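Local coordinates for protein probable ribosomal RNA small subunit methyltransferase (Thermus thermophilus, PDB 3DMH) that transfers a methyl group from S-adenosylmethionine to the N2 atom of a guanosine in 16S ribosomal RNA, using a Rossmann-like methyltransferase domain, at residues L93-A98 with H201-V206; L107-G112 with A116-S121; A120-A125 with L135-D140; R147-A152 with G159-R164. One frame throughout, in Å; residues are numbered along the deposited sequence.

Contact 1: L93-A98 with H201-V206; sequences LPWEAA and HHLPGV
Leu203 is the bump of this contact: its two methyls enter the angle between the side chains of Leu93 and Trp95. CD1 of Leu203 lies 4.1 Å from CD1 of Leu93, the two leucine side chains crossing at about a right angle, while CD2 of Leu203 comes to 4.2 Å from CZ2 of Trp95. The next residue extends the same surface, with CD of Pro204 4.0 Å from CH2 of Trp95, so the far rim of the six-membered ring is met obliquely by two consecutive residues. Trp95 holds CG between its backbone N and carbonyl carbon (chi1 53°), which folds the indole back over its own chain: CB of Leu93 and CD of Pro94 lie over the rim of one ring face, 3.7 and 3.8 Å above its plane. Together these side chains form a wall at the short 3-10 segment 94-96. Its partner is the start of a type II beta turn, Leu203 to Val206, entered from strand 196-202. These apolar contacts join the two halves of the chain, each built on its own seven-stranded sheet. Helix 115-128 borders the junction through Tyr117 and Ala120 against Trp95; helix 265-277 supplies Leu269 against Leu93.

Contact 2: L107-G112 with A116-S121; sequences LALPAG and AYVQAS. With SO4 (sulfate ion), chain C.
The Tyr117 ring turns its edge to Pro110, whose CG lies near the ring plane, 3.6 Å from CD2 of Tyr117; the ring also meets the indole of Trp95, planes about 70° apart. The approach follows from the tyrosine torsion, with CG anti to the backbone N (chi1 -166°). Pro110 is the centre of an inverse gamma turn, and here the chain leaves strand 102-108 and turns back into helix 115-128, the strand-to-helix half of a beta-alpha-beta crossover in a Rossmann-like sheet. Val118 straddles the turn: CG1 packs 3.5 Å from CD2 of Leu109, crossing it at about a right angle, while CG2 sits 3.5 Å from the Pro110 carbonyl O. Replacing Tyr117 with an alanine would probably leave a gap beside the Pro110 ring and deprive Trp95 of its aromatic neighbour. One turn on, OG of Ser121 bonds back to O of Tyr117 at 3.0 Å, from the opposite face of the carbonyl plane to Ser121 N. CD2 of Leu107 lies 4.1 Å from CB of Ser121. Gly112 N bonds O3 of a sulfate, probably from the crystallisation liquor, at 2.9 Å, and Arg113 NE also binds this ion.

Contact 3: A120-A125 with L135-D140; sequences ASLVAA and LYLAGD
Leu122 and Leu137 meet by their methyls, CD2 of Leu122 lying 3.7 Å from CD1 of Leu137, in the second half of a beta-alpha-beta crossover. Helix 115-128 here lies against strand 133-140, which runs parallel to the preceding strand, 102-108, as in the Rossmann-like sheets of this methyltransferase class. The conformations on the two sides differ. On the helix, Leu122 keeps CG anti to its carbonyl carbon (chi1 -72°); its first bond does not aim straight at the strand, but the extended second torsion sends CD1 on away from CA and leaves CD2 as the branch turned to the strand. On the strand, Leu135 and Leu137 share one conformation, each with CG opposite the backbone N (chi1 167° and -172°) and with the same staggered second torsion. Two residues apart, they project from the same face of the sheet. Leu122 and Leu137 cross at about a right angle, end against end. Tyr136, between the two strand leucines, faces the other way and packs on helix 33-41, evidence that this sheet is covered by helices on both faces.

The two touching pairs use helix positions three residues apart, about one turn. Helix 145-156 closes in beside them, with Leu155 against Leu122 and Ala152 against Leu137, while Val105 of strand 102-108 touches both Ala125 and Leu135. At the second pair the helix offers a methyl alone, consistent with a closer approach of the backbones: the CA atoms of Ala125 and Leu135 are 7.4 Å apart, against 9.1 Å for those of Leu122 and Leu137, and CB of Ala125 lies 4.1 Å from CD1 of Leu135.

Contact 4: R147-A152 with G159-R164; sequences RYFKEA and GVVVRR
Phe149 places CG anti to its backbone N (chi1 -180°), extending the ring from helix 145-156 toward strand 159-165; a chi2 of 34° sets the ring plane so that peptide atoms of Gly159 and Val160 lie near it and CE2 is turned toward Val161. The helix leads into the antiparallel hairpin 159-165/168-174 that ends the Rossmann-like sheet (strand order 3-2-1-4-5-7-6), with 159-165 outermost within this chain. The axes of segments 147-152 and 159-164 approach to 9.3 Å, their N-to-C directions 138° apart. What the ring edge meets is backbone. CZ of Phe149 stands 3.6 Å from C of Gly159 and equally close to N of Val160, so the peptide link between these two residues abuts the far end of the phenyl group. The absence of a side chain at Gly159 allows this approach, since a CB built there would fall 2.9 Å from CE1 of Phe149, a clash. Beyond the contact, Ala171 and Leu173 of strand 168-174 also touch the ring, the Phe145 ring meets it, and Arg153 adds a cation-pi interaction. Exchanging Phe149 for an alanine would probably open a gap between helix and edge strand and leave Arg153 without its aromatic partner. Further along the strand, Val162 and Arg163 form a classic beta bulge opposite Val170. Val161 completes the contact obliquely, its CG2 4.0 Å from CE2 of Phe149.

Overall arrangement
Contacts 2, 3 and 4 lie on a single sheet, all nested within the loop that contact 1 closes. Contact 3 begins on the helix residues where contact 2 ends, Ala120 and Ser121, with centres 6 Å apart, and contact 4 follows; the neighbouring strands of contacts 2 and 3 are joined by Leu109 N to Ala138 O at 2.8 Å. Contact 4 lies about 9 Å from contact 3, centre to centre, and Gln119 NE2 to Glu151 OE2, 2.9 Å, ties its helix to that of contact 2. Contact 1 rests on contact 2, with Pro204 O 3.3 Å from Tyr117 CD1, and links this sheet to the domain binding S-adenosylmethionine; the Leu93 side chain is about 12 Å from that cofactor.

Contact 1: L93-A98 with H201-V206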
# COMPACT_ATOMS: atom_id res chain seq x y z
N LEU A 93 7.74 4.22 -7.65
CA LEU A 93 6.46 4.76 -8.02
C LEU A 93 6.29 4.69 -9.54
O LEU A 93 7.28 4.74 -10.29
CB LEU A 93 6.40 6.23 -7.61
CG LEU A 93 6.70 6.48 -6.12
CD1 LEU A 93 6.97 7.96 -5.91
CD2 LEU A 93 5.53 6.02 -5.26
N PRO A 94 5.04 4.60 -10.02
CA PRO A 94 4.82 4.46 -11.45
C PRO A 94 5.44 5.62 -12.22
O PRO A 94 6.03 5.42 -13.29
CB PRO A 94 3.29 4.48 -11.59
CG PRO A 94 2.77 4.04 -10.26
CD PRO A 94 3.78 4.49 -9.23
N TRP A 95 5.33 6.83 -11.65
CA TRP A 95 5.86 8.02 -12.30
C TRP A 95 7.38 8.22 -12.18
O TRP A 95 7.93 9.25 -12.62
CB TRP A 95 5.11 9.27 -11.84
CG TRP A 95 5.07 9.42 -10.36
CD1 TRP A 95 5.99 10.03 -9.57
CD2 TRP A 95 4.03 8.95 -9.48
NE1 TRP A 95 5.60 9.99 -8.26
CE2 TRP A 95 4.40 9.32 -8.17
CE3 TRP A 95 2.83 8.25 -9.68
CZ2 TRP A 95 3.61 9.03 -7.04
CZ3 TRP A 95 2.03 7.95 -8.55
CH2 TRP A 95 2.43 8.33 -7.26
N GLU A 96 8.05 7.23 -11.61
CA GLU A 96 9.51 7.21 -11.62
C GLU A 96 10.03 6.51 -12.87
O GLU A 96 11.25 6.41 -13.05
CB GLU A 96 10.08 6.60 -10.33
CG GLU A 96 9.90 7.53 -9.13
CD GLU A 96 10.37 6.93 -7.81
OE1 GLU A 96 10.26 5.69 -7.66
OE2 GLU A 96 10.86 7.71 -6.96
N ALA A 97 9.13 6.07 -13.75
CA ALA A 97 9.51 5.39 -14.99
C ALA A 97 10.37 6.28 -15.88
O ALA A 97 10.12 7.47 -15.99
CB ALA A 97 8.28 4.92 -15.76
N ALA A 98 11.39 5.67 -16.48
CA ALA A 98 12.25 6.33 -17.46
C ALA A 98 11.45 6.78 -18.68
O ALA A 98 10.68 6.00 -19.26
CB ALA A 98 13.38 5.39 -17.87
N HIS A 201 1.86 15.90 4.59
CA HIS A 201 2.23 15.96 3.19
C HIS A 201 2.08 14.57 2.64
O HIS A 201 2.50 13.61 3.28
CB HIS A 201 3.68 16.38 3.04
CG HIS A 201 3.92 17.83 3.31
ND1 HIS A 201 3.97 18.36 4.59
CD2 HIS A 201 4.08 18.87 2.47
CE1 HIS A 201 4.17 19.66 4.51
NE2 HIS A 201 4.24 20.00 3.24
N HIS A 202 1.47 14.47 1.48
CA HIS A 202 1.32 13.15 0.88
C HIS A 202 1.19 13.15 -0.63
O HIS A 202 0.76 14.13 -1.26
CB HIS A 202 0.17 12.38 1.53
CG HIS A 202 -1.17 13.03 1.36
ND1 HIS A 202 -1.85 13.01 0.16
CD2 HIS A 202 -1.94 13.72 2.23
CE1 HIS A 202 -2.99 13.65 0.30
NE2 HIS A 202 -3.07 14.10 1.54
N LEU A 203 1.60 12.01 -1.19
CA LEU A 203 1.43 11.70 -2.60
C LEU A 203 0.05 11.09 -2.84
O LEU A 203 -0.70 10.83 -1.87
CB LEU A 203 2.54 10.74 -3.05
CG LEU A 203 3.96 11.32 -3.07
CD1 LEU A 203 4.97 10.16 -3.11
CD2 LEU A 203 4.16 12.21 -4.28
N PRO A 204 -0.32 10.87 -4.12
CA PRO A 204 -1.62 10.27 -4.37
C PRO A 204 -1.73 8.83 -3.86
O PRO A 204 -0.72 8.11 -3.78
CB PRO A 204 -1.72 10.26 -5.91
CG PRO A 204 -0.74 11.26 -6.39
CD PRO A 204 0.38 11.22 -5.38
N GLY A 205 -2.95 8.45 -3.50
CA GLY A 205 -3.29 7.05 -3.25
C GLY A 205 -3.22 6.63 -1.79
O GLY A 205 -3.62 5.50 -1.42
N VAL A 206 -2.69 7.51 -0.95
CA VAL A 206 -2.55 7.20 0.48
C VAL A 206 -3.91 7.06 1.15
O VAL A 206 -4.93 7.61 0.66
CB VAL A 206 -1.71 8.28 1.23
CG1 VAL A 206 -0.34 8.41 0.60
CG2 VAL A 206 -2.45 9.62 1.24

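Contact 2: L107-G112 with A116-S121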
# COMPACT_ATOMS: atom_id res chain seq x y z
N LEU A 107 -0.46 -1.95 -17.71
CA LEU A 107 -1.01 -1.27 -16.53
C LEU A 107 -2.38 -1.83 -16.19
O LEU A 107 -3.39 -1.56 -16.88
CB LEU A 107 -1.09 0.25 -16.75
CG LEU A 107 -1.78 1.09 -15.68
CD1 LEU A 107 -1.01 0.99 -14.36
CD2 LEU A 107 -1.83 2.51 -16.13
N ALA A 108 -2.41 -2.68 -15.15
CA ALA A 108 -3.66 -2.97 -14.45
C ALA A 108 -4.03 -1.70 -13.67
O ALA A 108 -3.25 -1.23 -12.83
CB ALA A 108 -3.47 -4.17 -13.50
N LEU A 109 -5.18 -1.12 -13.99
CA LEU A 109 -5.59 0.13 -13.35
C LEU A 109 -5.65 0.01 -11.83
O LEU A 109 -6.39 -0.83 -11.31
CB LEU A 109 -6.95 0.56 -13.86
CG LEU A 109 -6.86 1.12 -15.27
CD1 LEU A 109 -8.23 1.02 -15.98
CD2 LEU A 109 -6.38 2.54 -15.22
N PRO A 110 -4.86 0.84 -11.12
CA PRO A 110 -4.87 0.82 -9.65
C PRO A 110 -6.06 1.62 -9.10
O PRO A 110 -5.88 2.58 -8.35
CB PRO A 110 -3.53 1.47 -9.29
CG PRO A 110 -3.28 2.46 -10.41
CD PRO A 110 -3.88 1.82 -11.66
N ALA A 111 -7.27 1.20 -9.48
CA ALA A 111 -8.48 2.00 -9.23
C ALA A 111 -8.73 2.22 -7.74
O ALA A 111 -9.27 3.26 -7.34
CB ALA A 111 -9.68 1.34 -9.88
N GLY A 112 -8.34 1.24 -6.93
CA GLY A 112 -8.57 1.31 -5.49
C GLY A 112 -7.79 2.42 -4.80
O GLY A 112 -8.16 2.85 -3.71
N ALA A 116 -6.43 10.38 -8.70
CA ALA A 116 -5.14 11.05 -8.81
C ALA A 116 -4.03 10.03 -9.07
O ALA A 116 -3.17 10.24 -9.94
CB ALA A 116 -4.84 11.85 -7.55
N TYR A 117 -4.06 8.93 -8.33
CA TYR A 117 -3.05 7.90 -8.49
C TYR A 117 -3.13 7.24 -9.86
O TYR A 117 -2.10 6.99 -10.51
CB TYR A 117 -3.18 6.85 -7.39
CG TYR A 117 -1.97 5.95 -7.31
CD1 TYR A 117 -0.87 6.31 -6.53
CD2 TYR A 117 -1.91 4.76 -8.04
CE1 TYR A 117 0.25 5.53 -6.46
CE2 TYR A 117 -0.78 3.95 -7.97
CZ TYR A 117 0.29 4.33 -7.17
OH TYR A 117 1.42 3.56 -7.11
N VAL A 118 -4.35 6.97 -10.30
CA VAL A 118 -4.56 6.38 -11.62
C VAL A 118 -4.07 7.36 -12.69
O VAL A 118 -3.38 6.97 -13.63
CB VAL A 118 -6.04 5.98 -11.88
CG1 VAL A 118 -6.23 5.49 -13.33
CG2 VAL A 118 -6.51 4.91 -10.90
N GLN A 119 -4.41 8.65 -12.54
CA GLN A 119 -4.02 9.63 -13.56
C GLN A 119 -2.51 9.75 -13.69
O GLN A 119 -1.98 9.81 -14.81
CB GLN A 119 -4.63 11.01 -13.25
CG GLN A 119 -4.34 12.05 -14.34
CD GLN A 119 -5.07 11.76 -15.64
OE1 GLN A 119 -6.08 11.05 -15.65
NE2 GLN A 119 -4.56 12.31 -16.74
N ALA A 120 -1.83 9.77 -12.55
CA ALA A 120 -0.38 9.83 -12.51
C ALA A 120 0.21 8.60 -13.20
O ALA A 120 1.21 8.69 -13.91
CB ALA A 120 0.12 9.91 -11.07
N SER A 121 -0.43 7.45 -12.97
CA SER A 121 -0.02 6.19 -13.61
C SER A 121 -0.22 6.20 -15.12
O SER A 121 0.65 5.72 -15.87
CB SER A 121 -0.75 4.99 -12.99
OG SER A 121 -0.35 4.83 -11.63
S SO4 C . -5.45 -1.27 -6.50
O1 SO4 C . -4.36 -1.77 -7.36
O2 SO4 C . -5.14 0.04 -5.95
O3 SO4 C . -6.68 -1.14 -7.31
O4 SO4 C . -5.66 -2.24 -5.43

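Contact 3: A120-A125 with L135-D140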
# COMPACT_ATOMS: atom_id res chain seq x y z
N ALA A 120 -1.83 9.77 -12.55
CA ALA A 120 -0.38 9.83 -12.51
C ALA A 120 0.21 8.60 -13.20
O ALA A 120 1.21 8.69 -13.91
CB ALA A 120 0.12 9.91 -11.07
N SER A 121 -0.43 7.45 -12.97
CA SER A 121 -0.02 6.19 -13.61
C SER A 121 -0.22 6.20 -15.12
O SER A 121 0.65 5.72 -15.87
CB SER A 121 -0.75 4.99 -12.99
OG SER A 121 -0.35 4.83 -11.63
N LEU A 122 -1.34 6.77 -15.56
CA LEU A 122 -1.63 6.91 -16.99
C LEU A 122 -0.60 7.80 -17.68
O LEU A 122 -0.09 7.47 -18.74
CB LEU A 122 -3.04 7.46 -17.21
CG LEU A 122 -4.18 6.48 -16.90
CD1 LEU A 122 -5.54 7.17 -16.99
CD2 LEU A 122 -4.13 5.25 -17.82
N VAL A 123 -0.30 8.95 -17.06
CA VAL A 123 0.71 9.85 -17.63
C VAL A 123 2.11 9.21 -17.61
O VAL A 123 2.86 9.34 -18.58
CB VAL A 123 0.73 11.21 -16.92
CG1 VAL A 123 1.75 12.12 -17.58
CG2 VAL A 123 -0.65 11.85 -16.99
N ALA A 124 2.45 8.52 -16.52
CA ALA A 124 3.73 7.81 -16.47
C ALA A 124 3.83 6.82 -17.63
O ALA A 124 4.90 6.68 -18.24
CB ALA A 124 3.87 7.07 -15.15
N ALA A 125 2.73 6.12 -17.91
CA ALA A 125 2.71 5.14 -19.01
C ALA A 125 2.97 5.83 -20.35
O ALA A 125 3.79 5.38 -21.14
CB ALA A 125 1.39 4.40 -19.05
N LEU A 135 0.30 0.37 -25.13
CA LEU A 135 -0.09 0.23 -23.73
C LEU A 135 -1.24 -0.77 -23.63
O LEU A 135 -2.27 -0.62 -24.28
CB LEU A 135 -0.54 1.58 -23.16
CG LEU A 135 -1.27 1.57 -21.81
CD1 LEU A 135 -0.38 1.07 -20.66
CD2 LEU A 135 -1.82 2.97 -21.47
N TYR A 136 -1.04 -1.80 -22.81
CA TYR A 136 -2.14 -2.68 -22.40
C TYR A 136 -2.70 -2.11 -21.13
O TYR A 136 -1.97 -1.94 -20.15
CB TYR A 136 -1.64 -4.10 -22.10
CG TYR A 136 -1.48 -4.97 -23.31
CD1 TYR A 136 -2.59 -5.54 -23.94
CD2 TYR A 136 -0.22 -5.23 -23.83
CE1 TYR A 136 -2.43 -6.35 -25.07
CE2 TYR A 136 -0.05 -6.03 -24.95
CZ TYR A 136 -1.15 -6.59 -25.57
OH TYR A 136 -0.96 -7.39 -26.67
N LEU A 137 -3.99 -1.77 -21.16
CA LEU A 137 -4.66 -1.14 -20.03
C LEU A 137 -5.79 -2.06 -19.58
O LEU A 137 -6.69 -2.36 -20.36
CB LEU A 137 -5.22 0.23 -20.44
CG LEU A 137 -5.78 1.08 -19.31
CD1 LEU A 137 -4.67 1.63 -18.43
CD2 LEU A 137 -6.64 2.19 -19.90
N ALA A 138 -5.76 -2.51 -18.33
CA ALA A 138 -6.79 -3.43 -17.88
C ALA A 138 -7.53 -2.89 -16.67
O ALA A 138 -6.98 -2.18 -15.84
CB ALA A 138 -6.19 -4.81 -17.55
N GLY A 139 -8.81 -3.24 -16.55
CA GLY A 139 -9.55 -2.81 -15.37
C GLY A 139 -10.96 -3.34 -15.34
O GLY A 139 -11.26 -4.38 -15.92
N ASP A 140 -11.82 -2.59 -14.65
CA ASP A 140 -13.14 -3.04 -14.23
C ASP A 140 -14.13 -1.92 -14.55
O ASP A 140 -13.96 -0.78 -14.11
CB ASP A 140 -13.06 -3.30 -12.71
CG ASP A 140 -14.34 -3.90 -12.13
OD1 ASP A 140 -15.41 -3.88 -12.76
OD2 ASP A 140 -14.24 -4.39 -10.98

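Contact 4: R147-A152 with G159-R164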
# COMPACT_ATOMS: atom_id res chain seq x y z
N ARG A 147 -13.97 5.49 -17.92
CA ARG A 147 -13.40 6.82 -17.70
C ARG A 147 -11.88 6.84 -17.92
O ARG A 147 -11.36 7.74 -18.60
CB ARG A 147 -13.80 7.36 -16.31
CG ARG A 147 -12.88 8.43 -15.69
CD ARG A 147 -13.48 9.06 -14.41
NE ARG A 147 -12.97 8.54 -13.15
CZ ARG A 147 -13.54 7.57 -12.45
NH1 ARG A 147 -14.63 6.97 -12.91
NH2 ARG A 147 -13.02 7.18 -11.30
N TYR A 148 -11.19 5.83 -17.38
CA TYR A 148 -9.74 5.80 -17.48
C TYR A 148 -9.27 5.45 -18.89
O TYR A 148 -8.27 6.00 -19.37
CB TYR A 148 -9.15 4.84 -16.44
CG TYR A 148 -9.40 5.28 -15.01
CD1 TYR A 148 -9.13 6.59 -14.60
CD2 TYR A 148 -9.87 4.37 -14.05
CE1 TYR A 148 -9.33 6.99 -13.25
CE2 TYR A 148 -10.08 4.76 -12.72
CZ TYR A 148 -9.80 6.07 -12.33
OH TYR A 148 -10.00 6.45 -11.01
N PHE A 149 -10.00 4.56 -19.56
CA PHE A 149 -9.73 4.20 -20.95
C PHE A 149 -9.94 5.40 -21.88
O PHE A 149 -9.16 5.61 -22.81
CB PHE A 149 -10.63 3.02 -21.37
CG PHE A 149 -10.43 2.56 -22.79
CD1 PHE A 149 -9.18 2.59 -23.41
CD2 PHE A 149 -11.51 2.05 -23.51
CE1 PHE A 149 -9.01 2.16 -24.73
CE2 PHE A 149 -11.36 1.60 -24.83
CZ PHE A 149 -10.10 1.65 -25.44
N LYS A 150 -10.98 6.19 -21.63
CA LYS A 150 -11.22 7.42 -22.38
C LYS A 150 -10.04 8.40 -22.21
O LYS A 150 -9.60 9.02 -23.19
CB LYS A 150 -12.53 8.07 -21.94
CG LYS A 150 -12.93 9.30 -22.75
CD LYS A 150 -14.35 9.72 -22.46
CE LYS A 150 -14.73 10.93 -23.30
NZ LYS A 150 -16.21 11.10 -23.39
N GLU A 151 -9.54 8.52 -20.98
CA GLU A 151 -8.39 9.37 -20.69
C GLU A 151 -7.11 8.84 -21.36
O GLU A 151 -6.33 9.61 -21.92
CB GLU A 151 -8.23 9.57 -19.17
CG GLU A 151 -7.02 10.44 -18.72
CD GLU A 151 -7.03 11.87 -19.27
OE1 GLU A 151 -8.08 12.37 -19.74
OE2 GLU A 151 -5.96 12.52 -19.22
N ALA A 152 -6.90 7.52 -21.29
CA ALA A 152 -5.76 6.90 -21.96
C ALA A 152 -5.78 7.19 -23.47
O ALA A 152 -4.75 7.53 -24.05
CB ALA A 152 -5.71 5.40 -21.70
N GLY A 159 -7.11 3.51 -29.33
CA GLY A 159 -7.24 2.48 -28.32
C GLY A 159 -8.47 1.67 -28.65
O GLY A 159 -9.47 2.22 -29.13
N VAL A 160 -8.38 0.37 -28.39
CA VAL A 160 -9.49 -0.54 -28.59
C VAL A 160 -9.46 -1.64 -27.52
O VAL A 160 -8.39 -2.11 -27.13
CB VAL A 160 -9.45 -1.16 -30.03
CG1 VAL A 160 -8.14 -1.90 -30.30
CG2 VAL A 160 -10.65 -2.08 -30.28
N VAL A 161 -10.64 -2.04 -27.06
CA VAL A 161 -10.78 -3.20 -26.19
C VAL A 161 -10.40 -4.48 -26.94
O VAL A 161 -10.95 -4.77 -28.02
CB VAL A 161 -12.23 -3.31 -25.63
CG1 VAL A 161 -12.47 -4.68 -25.01
CG2 VAL A 161 -12.48 -2.20 -24.60
N VAL A 162 -9.46 -5.23 -26.37
CA VAL A 162 -8.99 -6.47 -26.96
C VAL A 162 -9.37 -7.73 -26.16
O VAL A 162 -9.04 -8.84 -26.58
CB VAL A 162 -7.46 -6.43 -27.26
CG1 VAL A 162 -7.15 -5.40 -28.37
CG2 VAL A 162 -6.68 -6.12 -25.98
N ARG A 163 -10.04 -7.56 -25.02
CA ARG A 163 -10.57 -8.70 -24.26
C ARG A 163 -11.65 -8.25 -23.28
O ARG A 163 -11.58 -7.16 -22.71
CB ARG A 163 -9.45 -9.46 -23.52
CG ARG A 163 -9.74 -10.95 -23.25
CD ARG A 163 -9.73 -11.81 -24.52
NE ARG A 163 -8.47 -11.72 -25.24
CZ ARG A 163 -7.57 -12.69 -25.35
NH1 ARG A 163 -7.78 -13.88 -24.78
NH2 ARG A 163 -6.46 -12.48 -26.05
N ARG A 164 -12.67 -9.09 -23.12
CA ARG A 164 -13.85 -8.80 -22.30
C ARG A 164 -14.20 -10.06 -21.52
O ARG A 164 -14.19 -11.16 -22.08
CB ARG A 164 -15.04 -8.34 -23.16
CG ARG A 164 -14.92 -6.91 -23.75
CD ARG A 164 -16.09 -6.54 -24.71
NE ARG A 164 -16.02 -5.18 -25.27
CZ ARG A 164 -15.62 -4.87 -26.51
NH1 ARG A 164 -15.27 -5.83 -27.36
NH2 ARG A 164 -15.58 -3.61 -26.92